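Local coordinates for putative lipoprotein (Bacteroides fragilis, PDB 3QNK), which probably binds glycans at the outer membrane and passes them to a partner TonB-dependent transporter, as SusD-family lipoproteins do, at residues E40-N45 and F59-D64; E465-L470 and D487-N492; Y213-G218 and N235-F240. All coordinates share one frame; numbering follows the deposited sequence.

Contact 1 of 3, residues E40-N45 and F59-D64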
loop_
_atom_site.group_PDB
_atom_site.type_symbol
_atom_site.label_atom_id
_atom_site.label_comp_id
_atom_site.label_asym_id
_atom_site.label_seq_id
_atom_site.Cartn_x
_atom_site.Cartn_y
_atom_site.Cartn_z
ATOM N N GLU B 40 11.315 -0.450 -17.135
ATOM C CA GLU B 40 11.842 -0.069 -18.450
ATOM C C GLU B 40 12.866 1.064 -18.312
ATOM O O GLU B 40 13.864 1.083 -19.035
ATOM C CB GLU B 40 10.718 0.346 -19.411
ATOM C CG GLU B 40 11.124 0.264 -20.876
ATOM C CD GLU B 40 11.124 -1.092 -21.568
ATOM O OE1 GLU B 40 10.878 -2.134 -20.912
ATOM O OE2 GLU B 40 11.395 -1.098 -22.792
ATOM N N ASN B 41 12.616 1.994 -17.353
ATOM C CA ASN B 41 13.484 3.115 -17.038
ATOM C C ASN B 41 14.689 2.631 -16.224
ATOM O O ASN B 41 15.569 3.435 -15.857
ATOM C CB ASN B 41 12.683 4.169 -16.277
ATOM C CG ASN B 41 11.757 4.956 -17.137
ATOM O OD1 ASN B 41 12.176 5.647 -18.067
ATOM N ND2 ASN B 41 10.469 4.886 -16.834
ATOM N N ARG B 42 14.702 1.311 -15.896
ATOM C CA ARG B 42 15.824 0.683 -15.177
ATOM C C ARG B 42 16.525 -0.253 -16.151
ATOM O O ARG B 42 17.200 -1.179 -15.738
ATOM C CB ARG B 42 15.393 0.004 -13.847
ATOM C CG ARG B 42 14.806 1.041 -12.899
ATOM C CD ARG B 42 14.598 0.606 -11.492
ATOM N NE ARG B 42 13.278 0.027 -11.300
ATOM C CZ ARG B 42 12.342 0.474 -10.461
ATOM N NH1 ARG B 42 12.584 1.515 -9.677
ATOM N NH2 ARG B 42 11.167 -0.136 -10.384
ATOM N N SER B 43 16.397 0.042 -17.454
ATOM C CA SER B 43 16.955 -0.717 -18.577
ATOM C C SER B 43 17.591 0.226 -19.607
ATOM O O SER B 43 17.291 1.423 -19.637
ATOM C CB SER B 43 15.871 -1.571 -19.247
ATOM O OG SER B 43 15.182 -0.847 -20.247
ATOM N N ASP B 44 18.404 -0.337 -20.509
ATOM C CA ASP B 44 19.114 0.442 -21.528
ATOM C C ASP B 44 18.170 1.023 -22.622
ATOM O O ASP B 44 18.661 1.716 -23.517
ATOM C CB ASP B 44 20.219 -0.409 -22.156
ATOM C CG ASP B 44 19.766 -1.670 -22.858
ATOM O OD1 ASP B 44 18.682 -2.212 -22.484
ATOM O OD2 ASP B 44 20.518 -2.153 -23.743
ATOM N N ASN B 45 16.829 0.792 -22.518
ATOM C CA ASN B 45 15.864 1.328 -23.485
ATOM C C ASN B 45 15.410 2.736 -23.149
ATOM O O ASN B 45 14.907 3.440 -24.037
ATOM C CB ASN B 45 14.629 0.442 -23.587
ATOM C CG ASN B 45 14.826 -0.760 -24.453
ATOM O OD1 ASN B 45 15.888 -0.976 -25.045
ATOM N ND2 ASN B 45 13.810 -1.575 -24.528
ATOM N N PHE B 59 15.227 5.469 -8.937
ATOM C CA PHE B 59 16.238 4.908 -9.845
ATOM C C PHE B 59 17.549 4.480 -9.219
ATOM O O PHE B 59 18.529 4.339 -9.961
ATOM C CB PHE B 59 16.491 5.861 -11.018
ATOM C CG PHE B 59 15.203 6.214 -11.743
ATOM C CD1 PHE B 59 14.400 5.222 -12.301
ATOM C CD2 PHE B 59 14.775 7.535 -11.835
ATOM C CE1 PHE B 59 13.203 5.553 -12.942
ATOM C CE2 PHE B 59 13.575 7.861 -12.465
ATOM C CZ PHE B 59 12.790 6.871 -12.992
ATOM N N LYS B 60 17.544 4.115 -7.913
ATOM C CA LYS B 60 18.756 3.653 -7.249
ATOM C C LYS B 60 19.361 2.392 -7.920
ATOM O O LYS B 60 20.596 2.229 -7.885
ATOM C CB LYS B 60 18.522 3.422 -5.760
ATOM C CG LYS B 60 18.894 4.637 -4.937
ATOM C CD LYS B 60 18.527 4.444 -3.498
ATOM C CE LYS B 60 18.819 5.691 -2.734
ATOM N NZ LYS B 60 18.429 5.534 -1.317
ATOM N N PHE B 61 18.523 1.561 -8.595
ATOM C CA PHE B 61 18.991 0.341 -9.296
ATOM C C PHE B 61 20.061 0.688 -10.314
ATOM O O PHE B 61 21.096 0.027 -10.413
ATOM C CB PHE B 61 17.808 -0.380 -10.004
ATOM C CG PHE B 61 18.166 -1.545 -10.905
ATOM C CD1 PHE B 61 18.481 -1.340 -12.251
ATOM C CD2 PHE B 61 18.161 -2.852 -10.420
ATOM C CE1 PHE B 61 18.851 -2.417 -13.080
ATOM C CE2 PHE B 61 18.498 -3.929 -11.264
ATOM C CZ PHE B 61 18.886 -3.695 -12.571
ATOM N N ASN B 62 19.793 1.724 -11.088
ATOM C CA ASN B 62 20.653 2.176 -12.167
ATOM C C ASN B 62 22.095 2.501 -11.723
ATOM O O ASN B 62 22.983 2.545 -12.560
ATOM C CB ASN B 62 20.021 3.384 -12.829
ATOM C CG ASN B 62 18.816 3.040 -13.669
ATOM O OD1 ASN B 62 18.718 1.971 -14.244
ATOM N ND2 ASN B 62 17.905 3.972 -13.818
ATOM N N TYR B 63 22.330 2.678 -10.427
ATOM C CA TYR B 63 23.660 3.002 -9.900
ATOM C C TYR B 63 24.084 1.976 -8.822
ATOM O O TYR B 63 25.006 2.245 -8.080
ATOM C CB TYR B 63 23.678 4.447 -9.339
ATOM C CG TYR B 63 22.926 5.442 -10.198
ATOM C CD1 TYR B 63 23.491 5.955 -11.373
ATOM C CD2 TYR B 63 21.598 5.778 -9.914
ATOM C CE1 TYR B 63 22.777 6.839 -12.200
ATOM C CE2 TYR B 63 20.864 6.628 -10.759
ATOM C CZ TYR B 63 21.468 7.175 -11.879
ATOM O OH TYR B 63 20.750 8.033 -12.655
ATOM N N ASP B 64 23.433 0.799 -8.768
ATOM C CA ASP B 64 23.665 -0.282 -7.807
ATOM C C ASP B 64 23.615 0.310 -6.375
ATOM O O ASP B 64 24.539 0.136 -5.577
ATOM C CB ASP B 64 24.986 -1.049 -8.093
ATOM C CG ASP B 64 25.235 -2.234 -7.162
ATOM O OD1 ASP B 64 24.250 -2.921 -6.795
ATOM O OD2 ASP B 64 26.412 -2.459 -6.780
HETATM O O HOH W 1 15.635 1.478 -8.568
#
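The backbones of Arg42, in an irregular loop, and Asn62, at the end of a 3-10 turn spanning residues 60-62, approach to 5.9 Å between their CA atoms. One direct hydrogen bond joins the two segments: Asn62 ND2 donates to Asn41 O over 3.1 Å. It is almost straight (174°) and lies in both the amide and the carbonyl plane, which fixes the rotation of the Asn62 amide. At the other end of that amide, Asn62 OD1 rests 3.3 Å from Arg42 CA and accepts from Gln467. Both loops belong to the N-terminal part of the SusD fold and flank the short helix 55-58; Phe59 is the first residue past that helix to leave helical geometry. Its ring is met obliquely by Asn41 CB, 3.6 Å from Phe59 CE1, and at the edge by Arg42 CG. The Asn41 amide itself turns to Ser46. Phe61, with CG anti to the backbone N (chi1 173°), carries its ring across the arginine at a slant, Phe61 CD1 lying 3.7 Å from Arg42 CB. The arginine chain bends at chi3, and its CD packs against Phe61 CB while the guanidinium runs on to a salt bridge with Asp74. A water that accepts from Phe61 N at 2.9 Å also takes a weak bond from Arg42 NH1. Within segment 40-45, Ser43 OG accepts from Asn45 N, an ST turn.

Contact 2 of 3, residues E465-L470 and D487-N492; sequences ETQTTL and DIRTWN. With PO4 (phosphate ion), chain G.
Leu470 N donates to Asp487 O over 2.9 Å at 170°, and the return bond from Asp487 N to Leu470 O is long and weak, so this hydrogen-bonded antiparallel pair is held mainly by one of its two bonds. Two residues further along, Arg489 N reaches Thr468 O at 3.1 Å. The Arg489 side chain runs extended from CG to NE and places its guanidinium between Asp487 and Gln467. Arg489 NE forms a salt bridge with Asp487 OD2 (2.8 Å), and Arg489 NH1 donates to Gln467 OE1 (3.2 Å); both acceptors lie at the guanidinium edge, in its plane, so the group is pinned in rotation. NH2 has a further partner in Ser46 O. Gln467 uses its other amide end, NE2, for Asn62 and for a water that bridges to Thr490 O. Asp487 OD1 bonds with Tyr63 OH and lies near a phosphate ion, probably from the crystallisation liquor, which also receives a weak bond from Ile488 N.

Packing completes the join. Leu470 CD1 sits over the centre of one guanidinium face, 3.5 Å from Arg489 CZ. On the other side of the sheet, Thr469 and Ile488 lie side by side as a non-hydrogen-bonded pair, with CG2 of Thr469 3.6 Å from CD1 of Ile488. Beyond the strands, Gln467 CG meets the edge of the Trp491 indole at CE3 (3.7 Å). This is the open end of an antiparallel beta hairpin, strands 469-475 and 480-488, the latter being the middle strand of a three-stranded sheet.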
loop_
_atom_site.group_PDB
_atom_site.type_symbol
_atom_site.label_atom_id
_atom_site.label_comp_id
_atom_site.label_asym_id
_atom_site.label_seq_id
_atom_site.Cartn_x
_atom_site.Cartn_y
_atom_site.Cartn_z
ATOM N N GLU B 465 26.881 -5.132 -19.891
ATOM C CA GLU B 465 26.870 -4.636 -21.262
ATOM C C GLU B 465 25.830 -3.537 -21.471
ATOM O O GLU B 465 26.018 -2.672 -22.339
ATOM C CB GLU B 465 26.547 -5.808 -22.236
ATOM C CG GLU B 465 27.562 -6.948 -22.308
ATOM C CD GLU B 465 27.360 -8.183 -21.451
ATOM O OE1 GLU B 465 27.087 -8.044 -20.238
ATOM O OE2 GLU B 465 27.570 -9.299 -21.980
ATOM N N THR B 466 24.718 -3.579 -20.722
ATOM C CA THR B 466 23.620 -2.648 -20.947
ATOM C C THR B 466 23.549 -1.515 -19.917
ATOM O O THR B 466 23.234 -0.384 -20.291
ATOM C CB THR B 466 22.296 -3.418 -20.995
ATOM O OG1 THR B 466 22.074 -4.074 -19.750
ATOM C CG2 THR B 466 22.252 -4.435 -22.122
ATOM N N GLN B 467 23.838 -1.789 -18.624
ATOM C CA GLN B 467 23.769 -0.747 -17.597
ATOM C C GLN B 467 25.116 -0.028 -17.518
ATOM O O GLN B 467 25.922 -0.279 -16.610
ATOM C CB GLN B 467 23.323 -1.335 -16.245
ATOM C CG GLN B 467 21.886 -1.878 -16.222
ATOM C CD GLN B 467 20.850 -0.785 -16.369
ATOM O OE1 GLN B 467 20.393 -0.485 -17.478
ATOM N NE2 GLN B 467 20.414 -0.199 -15.265
ATOM N N THR B 468 25.370 0.847 -18.518
ATOM C CA THR B 468 26.587 1.651 -18.658
ATOM C C THR B 468 26.236 3.115 -18.885
ATOM O O THR B 468 25.232 3.587 -18.367
ATOM C CB THR B 468 27.458 1.141 -19.823
ATOM O OG1 THR B 468 26.645 0.944 -20.976
ATOM C CG2 THR B 468 28.197 -0.111 -19.494
ATOM N N THR B 469 27.079 3.840 -19.658
ATOM C CA THR B 469 26.818 5.217 -20.012
ATOM C C THR B 469 25.870 5.195 -21.191
ATOM O O THR B 469 26.189 4.604 -22.231
ATOM C CB THR B 469 28.102 5.982 -20.269
ATOM O OG1 THR B 469 28.856 6.002 -19.062
ATOM C CG2 THR B 469 27.843 7.415 -20.714
ATOM N N LEU B 470 24.691 5.802 -21.000
ATOM C CA LEU B 470 23.632 5.889 -21.997
ATOM C C LEU B 470 23.631 7.290 -22.569
ATOM O O LEU B 470 24.095 8.228 -21.927
ATOM C CB LEU B 470 22.269 5.486 -21.432
ATOM C CG LEU B 470 22.193 4.090 -20.819
ATOM C CD1 LEU B 470 20.895 3.912 -20.129
ATOM C CD2 LEU B 470 22.368 2.977 -21.880
ATOM N N ASP B 487 22.837 9.253 -18.850
ATOM C CA ASP B 487 22.876 8.540 -17.576
ATOM C C ASP B 487 24.170 7.745 -17.469
ATOM O O ASP B 487 24.520 6.996 -18.391
ATOM C CB ASP B 487 21.656 7.602 -17.412
ATOM C CG ASP B 487 21.172 7.457 -15.980
ATOM O OD1 ASP B 487 21.692 8.198 -15.093
ATOM O OD2 ASP B 487 20.262 6.596 -15.736
ATOM N N ILE B 488 24.896 7.932 -16.356
ATOM C CA ILE B 488 26.129 7.196 -16.086
ATOM C C ILE B 488 25.753 6.080 -15.096
ATOM O O ILE B 488 25.796 6.264 -13.868
ATOM C CB ILE B 488 27.313 8.085 -15.605
ATOM C CG1 ILE B 488 27.390 9.459 -16.306
ATOM C CG2 ILE B 488 28.618 7.326 -15.627
ATOM C CD1 ILE B 488 27.589 9.525 -17.786
ATOM N N ARG B 489 25.319 4.956 -15.642
ATOM C CA ARG B 489 24.907 3.786 -14.855
ATOM C C ARG B 489 26.085 2.845 -14.549
ATOM O O ARG B 489 27.154 2.909 -15.191
ATOM C CB ARG B 489 23.791 3.001 -15.580
ATOM C CG ARG B 489 22.525 3.802 -15.693
ATOM C CD ARG B 489 21.395 3.055 -16.326
ATOM N NE ARG B 489 20.258 3.956 -16.525
ATOM C CZ ARG B 489 19.137 3.617 -17.146
ATOM N NH1 ARG B 489 18.980 2.394 -17.624
ATOM N NH2 ARG B 489 18.181 4.510 -17.331
ATOM N N THR B 490 25.837 1.916 -13.621
ATOM C CA THR B 490 26.803 0.884 -13.307
ATOM C C THR B 490 26.053 -0.401 -13.060
ATOM O O THR B 490 24.826 -0.403 -13.048
ATOM C CB THR B 490 27.774 1.264 -12.183
ATOM O OG1 THR B 490 28.906 0.373 -12.268
ATOM C CG2 THR B 490 27.121 1.256 -10.782
ATOM N N TRP B 491 26.814 -1.504 -12.869
ATOM C CA TRP B 491 26.279 -2.843 -12.662
ATOM C C TRP B 491 27.003 -3.601 -11.543
ATOM O O TRP B 491 28.177 -3.347 -11.241
ATOM C CB TRP B 491 26.402 -3.637 -13.982
ATOM C CG TRP B 491 25.815 -5.014 -13.881
ATOM C CD1 TRP B 491 26.477 -6.171 -13.577
ATOM C CD2 TRP B 491 24.415 -5.339 -13.880
ATOM N NE1 TRP B 491 25.586 -7.193 -13.400
ATOM C CE2 TRP B 491 24.308 -6.711 -13.574
ATOM C CE3 TRP B 491 23.236 -4.592 -14.086
ATOM C CZ2 TRP B 491 23.070 -7.359 -13.488
ATOM C CZ3 TRP B 491 22.014 -5.249 -14.068
ATOM C CH2 TRP B 491 21.941 -6.619 -13.782
ATOM N N ASN B 492 26.280 -4.528 -10.930
ATOM C CA ASN B 492 26.737 -5.549 -9.991
ATOM C C ASN B 492 25.835 -6.770 -10.182
ATOM O O ASN B 492 24.621 -6.610 -10.289
ATOM C CB ASN B 492 26.758 -5.090 -8.558
ATOM C CG ASN B 492 27.389 -6.121 -7.667
ATOM O OD1 ASN B 492 26.758 -7.102 -7.282
ATOM N ND2 ASN B 492 28.683 -5.982 -7.404
HETATM P P PO4 G . 23.899 11.046 -13.721
HETATM O O1 PO4 G . 24.827 9.679 -13.327
HETATM O O2 PO4 G . 24.235 12.373 -12.630
HETATM O O3 PO4 G . 24.372 11.284 -15.204
HETATM O O4 PO4 G . 22.305 10.784 -14.043
HETATM O O HOH W 2 22.010 -1.150 -12.903
#

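Contact 3 of 3, residues Y213-G218 and N235-F240; sequences YELVDG and NKEIIF
Tyr213 and Ile239 meet because Tyr213 CG and Ile239 CG1 both lie beside the backbone N of their residues: chi1 of -69° swings the tyrosine ring over the second segment, and a like torsion lifts the isoleucine branch onto it. Ile239 CG1 stands 3.7 Å from the centroid of the Tyr213 ring, only 11° off its normal, a CH-pi contact over the face. The carbonyl oxygen of Lys236 lies at the ring edge, and Tyr213 OH continues to Thr180. Glu237 takes the opposite course, with CG anti to the backbone N (chi1 177°), which sends its carboxylate across to the first segment. There Glu237 OE1 accepts from Val216 N over 2.9 Å, nearly along the C-O axis, and also forms a salt bridge with Arg421, two grips on one oxygen. Leu215 CD2 packs 3.5 Å from Glu237 OE2.

Between these groups the main chains are tied by Glu214 N to Lys236 O (2.9 Å). The extended side chains of Glu214 and Lys236 close a salt bridge, Lys236 NZ to Glu214 OE1 at 3.1 Å, near the surface. Val216 CG2 touches the amide of Asn235 at OD1, 3.7 Å away. That OD1 accepts from both Glu237 N and Ile238 N, an Asx turn and Asx motif that shape the approach to strand 238-244. Opposite Leu389 the strand then holds two residues, Ile239 and Phe240, in a classic beta bulge, where it corners between helices 181-194 and 391-405 of the alpha-helical SusD fold.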
loop_
_atom_site.group_PDB
_atom_site.type_symbol
_atom_site.label_atom_id
_atom_site.label_comp_id
_atom_site.label_asym_id
_atom_site.label_seq_id
_atom_site.Cartn_x
_atom_site.Cartn_y
_atom_site.Cartn_z
ATOM N N TYR B 213 -4.907 -17.236 -33.787
ATOM C CA TYR B 213 -4.435 -15.858 -33.633
ATOM C C TYR B 213 -3.772 -15.438 -34.971
ATOM O O TYR B 213 -3.479 -16.293 -35.803
ATOM C CB TYR B 213 -3.490 -15.716 -32.424
ATOM C CG TYR B 213 -4.182 -15.882 -31.090
ATOM C CD1 TYR B 213 -4.966 -14.860 -30.558
ATOM C CD2 TYR B 213 -4.057 -17.056 -30.362
ATOM C CE1 TYR B 213 -5.636 -15.015 -29.351
ATOM C CE2 TYR B 213 -4.709 -17.218 -29.141
ATOM C CZ TYR B 213 -5.499 -16.194 -28.637
ATOM O OH TYR B 213 -6.120 -16.314 -27.411
ATOM N N GLU B 214 -3.600 -14.154 -35.211
ATOM C CA GLU B 214 -3.000 -13.691 -36.461
ATOM C C GLU B 214 -2.254 -12.383 -36.217
ATOM O O GLU B 214 -2.755 -11.531 -35.480
ATOM C CB GLU B 214 -4.102 -13.514 -37.524
ATOM C CG GLU B 214 -3.641 -13.509 -38.971
ATOM C CD GLU B 214 -4.716 -13.029 -39.929
ATOM O OE1 GLU B 214 -5.815 -13.640 -39.953
ATOM O OE2 GLU B 214 -4.475 -12.006 -40.616
ATOM N N LEU B 215 -1.044 -12.230 -36.793
ATOM C CA LEU B 215 -0.256 -10.995 -36.645
ATOM C C LEU B 215 -0.867 -9.882 -37.479
ATOM O O LEU B 215 -1.190 -10.104 -38.650
ATOM C CB LEU B 215 1.215 -11.177 -37.051
ATOM C CG LEU B 215 2.097 -12.075 -36.189
ATOM C CD1 LEU B 215 3.448 -12.264 -36.821
ATOM C CD2 LEU B 215 2.293 -11.511 -34.803
ATOM N N VAL B 216 -1.086 -8.700 -36.867
ATOM C CA VAL B 216 -1.628 -7.516 -37.561
ATOM C C VAL B 216 -0.572 -7.090 -38.590
ATOM O O VAL B 216 0.632 -7.150 -38.294
ATOM C CB VAL B 216 -1.929 -6.390 -36.525
ATOM C CG1 VAL B 216 -2.052 -5.002 -37.153
ATOM C CG2 VAL B 216 -3.127 -6.713 -35.656
ATOM N N ASP B 217 -1.000 -6.686 -39.787
ATOM C CA ASP B 217 -0.079 -6.189 -40.813
ATOM C C ASP B 217 0.617 -4.912 -40.278
ATOM O O ASP B 217 -0.059 -3.993 -39.832
ATOM C CB ASP B 217 -0.854 -5.909 -42.126
ATOM C CG ASP B 217 -0.079 -5.341 -43.306
ATOM O OD1 ASP B 217 1.161 -5.240 -43.216
ATOM O OD2 ASP B 217 -0.718 -5.036 -44.341
ATOM N N GLY B 218 1.941 -4.903 -40.285
ATOM C CA GLY B 218 2.706 -3.763 -39.819
ATOM C C GLY B 218 3.649 -3.182 -40.847
ATOM O O GLY B 218 4.702 -2.654 -40.487
ATOM N N ASN B 235 -8.522 -6.883 -32.517
ATOM C CA ASN B 235 -7.627 -7.476 -33.509
ATOM C C ASN B 235 -7.186 -8.891 -33.068
ATOM O O ASN B 235 -7.226 -9.212 -31.874
ATOM C CB ASN B 235 -6.430 -6.549 -33.805
ATOM C CG ASN B 235 -5.407 -6.420 -32.700
ATOM O OD1 ASN B 235 -4.710 -7.384 -32.346
ATOM N ND2 ASN B 235 -5.228 -5.199 -32.186
ATOM N N LYS B 236 -6.760 -9.724 -34.040
ATOM C CA LYS B 236 -6.373 -11.124 -33.833
ATOM C C LYS B 236 -4.956 -11.322 -33.259
ATOM O O LYS B 236 -4.542 -12.478 -33.078
ATOM C CB LYS B 236 -6.512 -11.914 -35.139
ATOM C CG LYS B 236 -7.944 -12.180 -35.584
ATOM C CD LYS B 236 -7.925 -13.019 -36.853
ATOM C CE LYS B 236 -9.111 -12.854 -37.786
ATOM N NZ LYS B 236 -8.810 -13.445 -39.128
ATOM N N GLU B 237 -4.219 -10.229 -32.969
ATOM C CA GLU B 237 -2.880 -10.325 -32.386
ATOM C C GLU B 237 -2.933 -10.323 -30.842
ATOM O O GLU B 237 -2.071 -10.922 -30.197
ATOM C CB GLU B 237 -1.996 -9.181 -32.886
ATOM C CG GLU B 237 -0.601 -9.152 -32.264
ATOM C CD GLU B 237 0.530 -8.755 -33.177
ATOM O OE1 GLU B 237 0.281 -8.477 -34.374
ATOM O OE2 GLU B 237 1.680 -8.733 -32.690
ATOM N N ILE B 238 -3.922 -9.638 -30.259
ATOM C CA ILE B 238 -4.088 -9.553 -28.815
ATOM C C ILE B 238 -4.436 -10.938 -28.248
ATOM O O ILE B 238 -5.373 -11.567 -28.713
ATOM C CB ILE B 238 -5.149 -8.481 -28.433
ATOM C CG1 ILE B 238 -4.710 -7.067 -28.879
ATOM C CG2 ILE B 238 -5.409 -8.505 -26.933
ATOM C CD1 ILE B 238 -5.825 -6.032 -28.932
ATOM N N ILE B 239 -3.660 -11.415 -27.269
ATOM C CA ILE B 239 -3.926 -12.689 -26.593
ATOM C C ILE B 239 -4.535 -12.358 -25.217
ATOM O O ILE B 239 -5.550 -12.931 -24.862
ATOM C CB ILE B 239 -2.682 -13.608 -26.517
ATOM C CG1 ILE B 239 -2.302 -14.114 -27.922
ATOM C CG2 ILE B 239 -2.930 -14.777 -25.590
ATOM C CD1 ILE B 239 -0.967 -14.903 -28.035
ATOM N N PHE B 240 -3.941 -11.410 -24.474
ATOM C CA PHE B 240 -4.422 -10.945 -23.174
ATOM C C PHE B 240 -4.065 -9.485 -22.977
ATOM O O PHE B 240 -2.910 -9.099 -23.159
ATOM C CB PHE B 240 -3.883 -11.801 -21.990
ATOM C CG PHE B 240 -4.594 -11.514 -20.681
ATOM C CD1 PHE B 240 -5.876 -12.009 -20.438
ATOM C CD2 PHE B 240 -4.004 -10.722 -19.715
ATOM C CE1 PHE B 240 -6.548 -11.705 -19.251
ATOM C CE2 PHE B 240 -4.671 -10.434 -18.518
ATOM C CZ PHE B 240 -5.934 -10.933 -18.292
#

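How the contacts relate
Along the chain contact 1 comes first, contact 3 second and contact 2 last, yet contacts 1 and 2 are the neighbours in space, with centres about 8 Å apart. They touch through the loops flanking helix 55-58 and the base of the hairpin 469-475/480-488, where Arg489 NH1 makes a probable, weak hydrogen bond with Ser43 O (2.8 Å). A loop pair from the N-terminal part of the chain is thereby joined to a hairpin near its C-terminal end. Contact 3 stands on the opposite side of the chain's centre, about 31 Å from contact 1 and about 35 Å from contact 2 between centres, tying the loop after helix 198-209 to a separate small sheet.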